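Sulfur oxidation protein soxB (Thermus thermophilus, PDB 2WDC) binds two manganese ions and probably acts as a hydrolase of the 5'-nucleotidase family in bacterial sulfur oxidation. Local coordinates at residues 99-104 / 333-338; 182-187 / 197-202; 375-380 / 553-558. One frame throughout, in Å; residues are numbered along the deposited sequence. Where two conformers were deposited one is given.

In the fold
From the N terminus the chain first reaches 99-104, between helices 91-98 and 104-120; this loop is met much later by 333-338, where the chain leaves strand 323-333, and interaction 1 thus closes a long loop. Nested inside it, interaction 2 closes a short local loop: 182-187, on edge strand 183-184 of one six-stranded sheet, meets 197-202, which leads into edge strand 202-207 of the other. Interaction 3 follows in series. It ties 375-380, before helix 380-392 in the C-terminal half, to 553-558 near the chain's end. Interactions 2 and 3 lie on opposite sides of the chain's centre, with centres 38 Å apart, and no two of the three contacts touch.

Interaction 1 of 3, residues 99-104 / 333-338; sequences GPIGGM and PVLAEH. With TBU (tertiary-butyl alcohol), chain K.
Ile101 turns CG1 into the position between its backbone N and carbonyl carbon (chi1 54°), which leaves CG2 to meet Leu335; the CB of Leu335 points away from the facing loop, but CD2 returns to 3.9 Å from Ile101 CG2. In Val334 the CG1 methyl lies anti to the backbone N (chi1 179°) and rests 3.6 Å from Gly102 CA, against bare backbone. The same residue supplies the one direct hydrogen bond: Gly102 N donates to Val334 O over 2.9 Å, somewhat bent (136° at the hydrogen) and tilted from the carbonyl plane. Val334 O also receives a CA-H contact from Ile101 CA at 3.2 Å, so two neighbouring residues converge on a single carbonyl. Farther along, a water carries the join, donating to Pro100 O at 2.7 Å and accepting from Glu337 N at 2.9 Å. Glu337 OE2, hydrogen-bonded to a glycerol probably from the crystallisation liquor, comes to 3.5 Å from Gly99 CA and also touches Pro100 CD, the Glu337 and Pro100 side chains crossing at about a right angle. His338 has a tertiary-butyl alcohol over one ring face and Glu337 CB over the other. The Ile101 side chain is about 11 Å from that of His38, a manganese ligand. Ile101 and Leu335 both pack on Tyr84 of helix 81-86, while Val334 reaches Leu107 and Leu110 of helix 104-120, whose N-cap is Gly103; the junction thereby fastens the end of strand 323-333 between these two helices.

Interaction 2 of 3, residues 182-187 / 197-202; sequences GEFLSY and PLFPAY. With TBU (tertiary-butyl alcohol), chain M.
Leu185-Ser186 and Pro200 meet with their segments running roughly at right angles, pinned by a nearly straight hydrogen bond from Ser186 N to Pro200 O (2.9 Å, 164° at the hydrogen). The crossing joins the edges of two six-stranded mixed sheets, consistent with the alpha/beta sandwich of the metallophosphoesterase fold: strand 183-184 borders one sheet, and the other begins at strand 202-207. Leu185 CA adds a CA-H contact to the same Pro200 O at 3.3 Å. Among the side chains, a T-shaped (edge-to-face) pair dominates. Phe184, its CG anti to the backbone N (chi1 -177°), swings an edge over one face of the Phe199 ring; the centroids of these rings are 4.7 Å apart, their planes are inclined at 61°, and Phe184 CD2 comes to 3.6 Å from Phe199 CG. Both rings also lean on Leu177 of helix 170-179. The extended Glu183 lays OE2 beside the Pro200 ring, 3.5 Å from CG, while its charge is met by a salt bridge to Arg203. Leu185 CD2 rests against Pro200 CB and the backbone carbonyl carbon of Tyr202, and at the far end of the contact the CB atoms of Tyr187 and Ala201 touch at 3.8 Å. A water bridges Ser186 O and Phe199 N. Phe184 O, buried by the contact, has no polar partner in the model and faces Pro200 CD instead. A tertiary-butyl alcohol lies against the contact, its O accepting from Phe184 N at 2.8 Å and its C1 methyl set 3.6 Å from Pro200 CD.

Interaction 3 of 3, residues 375-380 / 553-558; sequences DTLYST and RNYRLP
Tyr555 is the bump of this contact: its ring reaches across from 553-558 and pushes its hydroxyl into the hollow of a tight turn made by Asp375, Leu377 and Tyr378. The floor is the Asp375 carboxylate; with CG anti to the backbone N (chi1 -171°), OD2 is placed over the amides of the residues that follow. OD2 accepts from Leu377 N and from Tyr378 N, both at 2.9 Å, the first bond defining an Asx turn. Onto this oxygen Tyr555 OH donates a third bond, 2.6 Å long. The carboxylate and ring planes stand nearly perpendicular (81°); OD2 lies at the edge of the ring, whereas the hydroxyl approaches OD2 from above the carboxylate plane. One wall of the hollow is Tyr378, whose CB sits 3.4 Å from Tyr555 OH, and another is Leu377, whose CD1 comes to 4.1 Å from Tyr555 CE1. Leu557 CD2 lies obliquely by the Tyr378 ring in a looser touch. A water bridges the two sides, donating to Tyr378 O and, at 2.8 Å, to Tyr555 OH. The contact anchors the chain beyond strand 548-550 to the loop ahead of helix 380-392. With an alanine in place of Asp375, the two turn amides and the Tyr555 hydroxyl would probably lose their common acceptor, leaving the turn less fixed and the ring freer to shift. Three donors on OD2 and Asn51 ND2 on OD1 would probably stabilise the ionised carboxylate, although none of these partners carries a positive charge.

Interaction 1 of 3, residues 99-104 / 333-338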
loop_
_atom_site.group_PDB
_atom_site.type_symbol
_atom_site.label_atom_id
_atom_site.label_comp_id
_atom_site.label_asym_id
_atom_site.label_seq_id
_atom_site.Cartn_x
_atom_site.Cartn_y
_atom_site.Cartn_z
ATOM N N GLY A 99 5.984 -8.747 18.911
ATOM C CA GLY A 99 7.108 -8.062 18.297
ATOM C C GLY A 99 6.745 -7.434 16.971
ATOM O O GLY A 99 5.603 -7.506 16.507
ATOM N N PRO A 100 7.735 -6.809 16.334
ATOM C CA PRO A 100 7.510 -6.123 15.063
ATOM C C PRO A 100 7.279 -7.118 13.950
ATOM O O PRO A 100 7.666 -8.298 14.051
ATOM C CB PRO A 100 8.834 -5.372 14.842
ATOM C CG PRO A 100 9.860 -6.226 15.561
ATOM C CD PRO A 100 9.134 -6.720 16.791
ATOM N N ILE A 101 6.713 -6.604 12.859
ATOM C CA ILE A 101 6.472 -7.403 11.667
ATOM C C ILE A 101 7.496 -7.051 10.586
ATOM O O ILE A 101 8.211 -6.040 10.677
ATOM C CB ILE A 101 5.015 -7.239 11.131
ATOM C CG1 ILE A 101 4.655 -5.765 10.892
ATOM C CG2 ILE A 101 4.004 -7.840 12.126
ATOM C CD1 ILE A 101 5.289 -5.136 9.634
ATOM N N GLY A 102 7.518 -7.856 9.536
ATOM C CA GLY A 102 8.371 -7.580 8.399
ATOM C C GLY A 102 9.863 -7.627 8.635
ATOM O O GLY A 102 10.372 -8.322 9.528
ATOM N N GLY A 103 10.561 -6.892 7.778
ATOM C CA GLY A 103 12.005 -6.895 7.681
ATOM C C GLY A 103 12.349 -7.807 6.513
ATOM O O GLY A 103 11.785 -8.901 6.368
ATOM N N MET A 104 13.254 -7.360 5.652
ATOM C CA MET A 104 13.658 -8.180 4.514
ATOM C C MET A 104 14.320 -9.483 4.945
ATOM O O MET A 104 14.123 -10.529 4.317
ATOM C CB MET A 104 14.565 -7.390 3.576
ATOM C CG MET A 104 13.801 -6.367 2.751
ATOM S SD MET A 104 14.950 -5.201 1.985
ATOM C CE MET A 104 13.794 -4.163 1.103
ATOM N N PRO A 333 2.369 -14.926 9.276
ATOM C CA PRO A 333 2.905 -13.667 9.806
ATOM C C PRO A 333 4.426 -13.604 9.742
ATOM O O PRO A 333 5.107 -14.569 10.105
ATOM C CB PRO A 333 2.429 -13.667 11.271
ATOM C CG PRO A 333 1.248 -14.632 11.298
ATOM C CD PRO A 333 1.610 -15.687 10.290
ATOM N N VAL A 334 4.957 -12.474 9.277
ATOM C CA VAL A 334 6.402 -12.279 9.250
ATOM C C VAL A 334 6.767 -11.622 10.574
ATOM O O VAL A 334 6.703 -10.403 10.710
ATOM C CB VAL A 334 6.847 -11.411 8.068
ATOM C CG1 VAL A 334 8.370 -11.212 8.102
ATOM C CG2 VAL A 334 6.429 -12.054 6.758
ATOM N N LEU A 335 7.043 -12.453 11.578
ATOM C CA LEU A 335 7.380 -11.964 12.912
ATOM C C LEU A 335 8.863 -12.203 13.148
ATOM O O LEU A 335 9.289 -13.332 13.374
ATOM C CB LEU A 335 6.537 -12.693 13.959
ATOM C CG LEU A 335 5.026 -12.419 13.886
ATOM C CD1 LEU A 335 4.289 -13.450 14.736
ATOM C CD2 LEU A 335 4.719 -11.001 14.373
ATOM N N ALA A 336 9.662 -11.146 13.039
ATOM C CA ALA A 336 11.106 -11.287 13.179
ATOM C C ALA A 336 11.585 -11.947 14.473
ATOM O O ALA A 336 12.621 -12.621 14.489
ATOM C CB ALA A 336 11.803 -9.944 12.977
ATOM N N GLU A 337 10.845 -11.762 15.559
ATOM C CA GLU A 337 11.267 -12.373 16.824
ATOM C C GLU A 337 11.023 -13.875 16.827
ATOM O O GLU A 337 11.465 -14.575 17.736
ATOM C CB GLU A 337 10.527 -11.733 18.008
ATOM C CG GLU A 337 10.860 -10.275 18.227
ATOM C CD GLU A 337 10.239 -9.700 19.499
ATOM O OE1 GLU A 337 9.757 -10.486 20.336
ATOM O OE2 GLU A 337 10.287 -8.470 19.684
ATOM N N HIS A 338 10.315 -14.378 15.820
ATOM C CA HIS A 338 9.937 -15.783 15.783
ATOM C C HIS A 338 10.368 -16.540 14.541
ATOM O O HIS A 338 9.853 -17.621 14.240
ATOM C CB HIS A 338 8.439 -15.896 16.021
ATOM C CG HIS A 338 8.028 -15.346 17.346
ATOM N ND1 HIS A 338 8.220 -15.830 18.596
ATOM C CD2 HIS A 338 7.524 -14.073 17.501
ATOM C CE1 HIS A 338 7.771 -14.876 19.473
ATOM N NE2 HIS A 338 7.338 -13.832 18.789
HETATM O O TBU K . 2.693 -17.673 18.875
HETATM C C TBU K . 4.036 -17.258 18.626
HETATM C C1 TBU K . 4.849 -18.494 18.279
HETATM C C2 TBU K . 4.114 -16.287 17.436
HETATM C C3 TBU K . 4.602 -16.595 19.883
HETATM O O HOH W 1 8.355 -10.242 15.849
#

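Interaction 2 of 3, residues 182-187 / 197-202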
loop_
_atom_site.group_PDB
_atom_site.type_symbol
_atom_site.label_atom_id
_atom_site.label_comp_id
_atom_site.label_asym_id
_atom_site.label_seq_id
_atom_site.Cartn_x
_atom_site.Cartn_y
_atom_site.Cartn_z
ATOM N N GLY A 182 14.225 -11.697 -11.873
ATOM C CA GLY A 182 12.924 -12.278 -12.138
ATOM C C GLY A 182 12.425 -11.763 -13.473
ATOM O O GLY A 182 13.142 -11.030 -14.167
ATOM N N GLU A 183 11.206 -12.138 -13.842
ATOM C CA GLU A 183 10.602 -11.659 -15.081
ATOM C C GLU A 183 9.454 -10.701 -14.769
ATOM O O GLU A 183 8.457 -11.083 -14.168
ATOM C CB GLU A 183 10.087 -12.824 -15.943
ATOM C CG GLU A 183 9.447 -12.338 -17.244
ATOM C CD GLU A 183 8.940 -13.458 -18.134
ATOM O OE1 GLU A 183 8.838 -14.613 -17.674
ATOM O OE2 GLU A 183 8.634 -13.168 -19.302
ATOM N N PHE A 184 9.618 -9.441 -15.157
ATOM C CA PHE A 184 8.590 -8.438 -14.951
ATOM C C PHE A 184 7.456 -8.693 -15.945
ATOM O O PHE A 184 7.708 -8.947 -17.128
ATOM C CB PHE A 184 9.195 -7.053 -15.205
ATOM C CG PHE A 184 8.250 -5.922 -14.951
ATOM C CD1 PHE A 184 8.184 -5.333 -13.698
ATOM C CD2 PHE A 184 7.429 -5.447 -15.958
ATOM C CE1 PHE A 184 7.318 -4.278 -13.455
ATOM C CE2 PHE A 184 6.552 -4.396 -15.720
ATOM C CZ PHE A 184 6.496 -3.814 -14.473
ATOM N N LEU A 185 6.213 -8.664 -15.461
ATOM C CA LEU A 185 5.053 -8.887 -16.320
ATOM C C LEU A 185 4.096 -7.712 -16.250
ATOM O O LEU A 185 3.911 -7.125 -15.181
ATOM C CB LEU A 185 4.278 -10.125 -15.843
ATOM C CG LEU A 185 5.025 -11.456 -15.777
ATOM C CD1 LEU A 185 4.118 -12.510 -15.122
ATOM C CD2 LEU A 185 5.425 -11.906 -17.174
ATOM N N SER A 186 3.426 -7.429 -17.368
ATOM C CA SER A 186 2.342 -6.446 -17.387
ATOM C C SER A 186 1.661 -6.487 -18.745
ATOM O O SER A 186 2.304 -6.257 -19.757
ATOM C CB SER A 186 2.848 -5.026 -17.101
ATOM O OG SER A 186 3.008 -4.799 -15.706
ATOM N N TYR A 187 0.364 -6.776 -18.777
ATOM C CA TYR A 187 -0.347 -6.801 -20.053
ATOM C C TYR A 187 -0.658 -5.381 -20.511
ATOM O O TYR A 187 -0.883 -5.135 -21.698
ATOM C CB TYR A 187 -1.671 -7.589 -19.923
ATOM C CG TYR A 187 -2.818 -6.751 -19.389
ATOM C CD1 TYR A 187 -3.685 -6.089 -20.254
ATOM C CD2 TYR A 187 -2.974 -6.534 -18.018
ATOM C CE1 TYR A 187 -4.700 -5.264 -19.775
ATOM C CE2 TYR A 187 -3.962 -5.685 -17.530
ATOM C CZ TYR A 187 -4.824 -5.049 -18.408
ATOM O OH TYR A 187 -5.793 -4.201 -17.916
ATOM N N PRO A 197 2.621 -3.464 -26.617
ATOM C CA PRO A 197 3.003 -3.715 -25.223
ATOM C C PRO A 197 4.515 -3.740 -25.088
ATOM O O PRO A 197 5.237 -4.286 -25.937
ATOM C CB PRO A 197 2.439 -5.114 -24.943
ATOM C CG PRO A 197 1.278 -5.246 -25.908
ATOM C CD PRO A 197 1.733 -4.509 -27.153
ATOM N N LEU A 198 4.986 -3.209 -23.970
ATOM C CA LEU A 198 6.409 -3.124 -23.701
ATOM C C LEU A 198 6.996 -4.264 -22.877
ATOM O O LEU A 198 8.216 -4.407 -22.797
ATOM C CB LEU A 198 6.724 -1.767 -23.064
ATOM C CG LEU A 198 6.252 -0.611 -23.963
ATOM C CD1 LEU A 198 6.405 0.725 -23.264
ATOM C CD2 LEU A 198 7.003 -0.605 -25.307
ATOM N N PHE A 199 6.130 -5.058 -22.249
ATOM C CA PHE A 199 6.574 -6.180 -21.424
ATOM C C PHE A 199 5.728 -7.413 -21.729
ATOM O O PHE A 199 4.637 -7.305 -22.288
ATOM C CB PHE A 199 6.396 -5.840 -19.933
ATOM C CG PHE A 199 7.195 -4.652 -19.491
ATOM C CD1 PHE A 199 8.579 -4.714 -19.450
ATOM C CD2 PHE A 199 6.573 -3.443 -19.229
ATOM C CE1 PHE A 199 9.334 -3.615 -19.075
ATOM C CE2 PHE A 199 7.321 -2.338 -18.851
ATOM C CZ PHE A 199 8.698 -2.421 -18.778
ATOM N N PRO A 200 6.222 -8.600 -21.348
ATOM C CA PRO A 200 5.387 -9.787 -21.560
ATOM C C PRO A 200 4.154 -9.699 -20.657
ATOM O O PRO A 200 4.237 -9.229 -19.504
ATOM C CB PRO A 200 6.278 -10.942 -21.072
ATOM C CG PRO A 200 7.667 -10.421 -21.158
ATOM C CD PRO A 200 7.571 -8.940 -20.868
ATOM N N ALA A 201 3.025 -10.171 -21.167
ATOM C CA ALA A 201 1.777 -10.145 -20.408
ATOM C C ALA A 201 1.739 -11.282 -19.405
ATOM O O ALA A 201 1.137 -11.146 -18.335
ATOM C CB ALA A 201 0.578 -10.252 -21.357
ATOM N N TYR A 202 2.303 -12.429 -19.774
ATOM C CA TYR A 202 2.231 -13.602 -18.907
ATOM C C TYR A 202 3.368 -14.577 -19.139
ATOM O O TYR A 202 4.087 -14.508 -20.144
ATOM C CB TYR A 202 0.895 -14.351 -19.130
ATOM C CG TYR A 202 0.726 -14.944 -20.524
ATOM C CD1 TYR A 202 1.306 -16.160 -20.862
ATOM C CD2 TYR A 202 -0.001 -14.279 -21.493
ATOM C CE1 TYR A 202 1.154 -16.700 -22.131
ATOM C CE2 TYR A 202 -0.153 -14.804 -22.770
ATOM C CZ TYR A 202 0.429 -16.008 -23.081
ATOM O OH TYR A 202 0.264 -16.523 -24.352
HETATM O O TBU M . 11.764 -8.706 -16.780
HETATM C C TBU M . 11.848 -8.375 -18.188
HETATM C C1 TBU M . 10.465 -8.449 -18.851
HETATM C C2 TBU M . 12.365 -6.934 -18.349
HETATM C C3 TBU M . 12.810 -9.335 -18.899
HETATM O O HOH W 2 3.611 -4.404 -21.086
#

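Interaction 3 of 3, residues 375-380 / 553-558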
loop_
_atom_site.group_PDB
_atom_site.type_symbol
_atom_site.label_atom_id
_atom_site.label_comp_id
_atom_site.label_asym_id
_atom_site.label_seq_id
_atom_site.Cartn_x
_atom_site.Cartn_y
_atom_site.Cartn_z
ATOM N N ASP A 375 -6.137 4.933 7.379
ATOM C CA ASP A 375 -7.522 5.195 7.751
ATOM C C ASP A 375 -8.177 5.861 6.560
ATOM O O ASP A 375 -7.510 6.571 5.802
ATOM C CB ASP A 375 -7.616 6.167 8.925
ATOM C CG ASP A 375 -9.034 6.283 9.470
ATOM O OD1 ASP A 375 -9.499 5.294 10.072
ATOM O OD2 ASP A 375 -9.685 7.347 9.288
ATOM N N THR A 376 -9.495 5.751 6.450
ATOM C CA THR A 376 -10.178 6.454 5.364
ATOM C C THR A 376 -9.985 7.969 5.461
ATOM O O THR A 376 -9.793 8.652 4.449
ATOM C CB THR A 376 -11.696 6.165 5.387
ATOM O OG1 THR A 376 -11.913 4.754 5.276
ATOM C CG2 THR A 376 -12.375 6.869 4.198
ATOM N N LEU A 377 -10.076 8.497 6.678
ATOM C CA LEU A 377 -10.169 9.934 6.890
ATOM C C LEU A 377 -9.159 10.664 7.731
ATOM O O LEU A 377 -8.968 11.872 7.538
ATOM C CB LEU A 377 -11.537 10.247 7.517
ATOM C CG LEU A 377 -12.779 9.746 6.787
ATOM C CD1 LEU A 377 -14.024 10.029 7.643
ATOM C CD2 LEU A 377 -12.879 10.432 5.424
ATOM N N TYR A 378 -8.601 9.993 8.739
ATOM C CA TYR A 378 -7.801 10.691 9.729
ATOM C C TYR A 378 -6.798 9.768 10.397
ATOM O O TYR A 378 -7.084 8.583 10.604
ATOM C CB TYR A 378 -8.772 11.212 10.823
ATOM C CG TYR A 378 -8.063 11.646 12.082
ATOM C CD1 TYR A 378 -7.588 12.943 12.222
ATOM C CD2 TYR A 378 -7.804 10.736 13.107
ATOM C CE1 TYR A 378 -6.861 13.326 13.334
ATOM C CE2 TYR A 378 -7.069 11.113 14.229
ATOM C CZ TYR A 378 -6.616 12.413 14.338
ATOM O OH TYR A 378 -5.879 12.800 15.442
ATOM N N SER A 379 -5.624 10.297 10.733
ATOM C CA SER A 379 -4.614 9.511 11.433
ATOM C C SER A 379 -3.795 10.391 12.366
ATOM O O SER A 379 -3.677 11.600 12.156
ATOM C CB SER A 379 -3.681 8.791 10.449
ATOM O OG SER A 379 -2.654 9.660 9.982
ATOM N N THR A 380 -3.224 9.789 13.402
ATOM C CA THR A 380 -2.411 10.574 14.324
ATOM C C THR A 380 -1.099 10.999 13.679
ATOM O O THR A 380 -0.607 12.091 13.967
ATOM C CB THR A 380 -2.180 9.854 15.655
ATOM O OG1 THR A 380 -1.676 8.542 15.395
ATOM C CG2 THR A 380 -3.480 9.762 16.437
ATOM N N ARG A 553 -22.452 6.209 10.242
ATOM C CA ARG A 553 -21.408 5.285 10.677
ATOM C C ARG A 553 -20.838 5.696 12.013
ATOM O O ARG A 553 -20.802 6.880 12.357
ATOM C CB ARG A 553 -20.220 5.294 9.688
ATOM C CG ARG A 553 -20.582 5.151 8.216
ATOM C CD ARG A 553 -20.972 3.745 7.856
ATOM N NE ARG A 553 -21.105 3.666 6.409
ATOM C CZ ARG A 553 -22.178 4.069 5.730
ATOM N NH1 ARG A 553 -23.242 4.539 6.374
ATOM N NH2 ARG A 553 -22.176 4.022 4.406
ATOM N N ASN A 554 -20.302 4.711 12.727
ATOM C CA ASN A 554 -19.586 4.965 13.957
ATOM C C ASN A 554 -18.116 5.091 13.566
ATOM O O ASN A 554 -17.544 4.156 13.002
ATOM C CB ASN A 554 -19.761 3.777 14.900
ATOM C CG ASN A 554 -21.156 3.716 15.486
ATOM O OD1 ASN A 554 -21.743 4.754 15.795
ATOM N ND2 ASN A 554 -21.721 2.514 15.572
ATOM N N TYR A 555 -17.523 6.247 13.835
ATOM C CA TYR A 555 -16.118 6.477 13.505
ATOM C C TYR A 555 -15.255 5.945 14.644
ATOM O O TYR A 555 -15.450 6.313 15.804
ATOM C CB TYR A 555 -15.858 7.962 13.239
ATOM C CG TYR A 555 -14.462 8.177 12.765
ATOM C CD1 TYR A 555 -14.118 7.932 11.441
ATOM C CD2 TYR A 555 -13.447 8.443 13.675
ATOM C CE1 TYR A 555 -12.795 8.008 11.022
ATOM C CE2 TYR A 555 -12.131 8.512 13.275
ATOM C CZ TYR A 555 -11.805 8.278 11.951
ATOM O OH TYR A 555 -10.481 8.327 11.566
ATOM N N ARG A 556 -14.353 5.009 14.326
ATOM C CA ARG A 556 -13.590 4.327 15.359
ATOM C C ARG A 556 -12.170 4.837 15.531
ATOM O O ARG A 556 -11.542 5.299 14.578
ATOM C CB ARG A 556 -13.549 2.819 15.076
ATOM C CG ARG A 556 -14.925 2.156 14.998
ATOM C CD ARG A 556 -15.645 2.159 16.351
ATOM N NE ARG A 556 -14.862 1.492 17.388
ATOM C CZ ARG A 556 -14.819 0.173 17.555
ATOM N NH1 ARG A 556 -15.536 -0.628 16.770
ATOM N NH2 ARG A 556 -14.046 -0.357 18.497
ATOM N N LEU A 557 -11.656 4.683 16.747
ATOM C CA LEU A 557 -10.276 5.036 17.048
ATOM C C LEU A 557 -9.627 3.872 17.776
ATOM O O LEU A 557 -10.282 3.135 18.526
ATOM C CB LEU A 557 -10.207 6.272 17.949
ATOM C CG LEU A 557 -10.555 7.631 17.344
ATOM C CD1 LEU A 557 -10.574 8.688 18.440
ATOM C CD2 LEU A 557 -9.553 8.011 16.267
ATOM N N PRO A 558 -8.316 3.703 17.588
ATOM C CA PRO A 558 -7.624 2.639 18.320
ATOM C C PRO A 558 -7.230 3.157 19.701
ATOM O O PRO A 558 -7.396 4.340 20.007
ATOM C CB PRO A 558 -6.346 2.448 17.497
ATOM C CG PRO A 558 -6.059 3.839 16.961
ATOM C CD PRO A 558 -7.406 4.468 16.713
HETATM O O HOH W 3 -8.235 7.192 12.685
#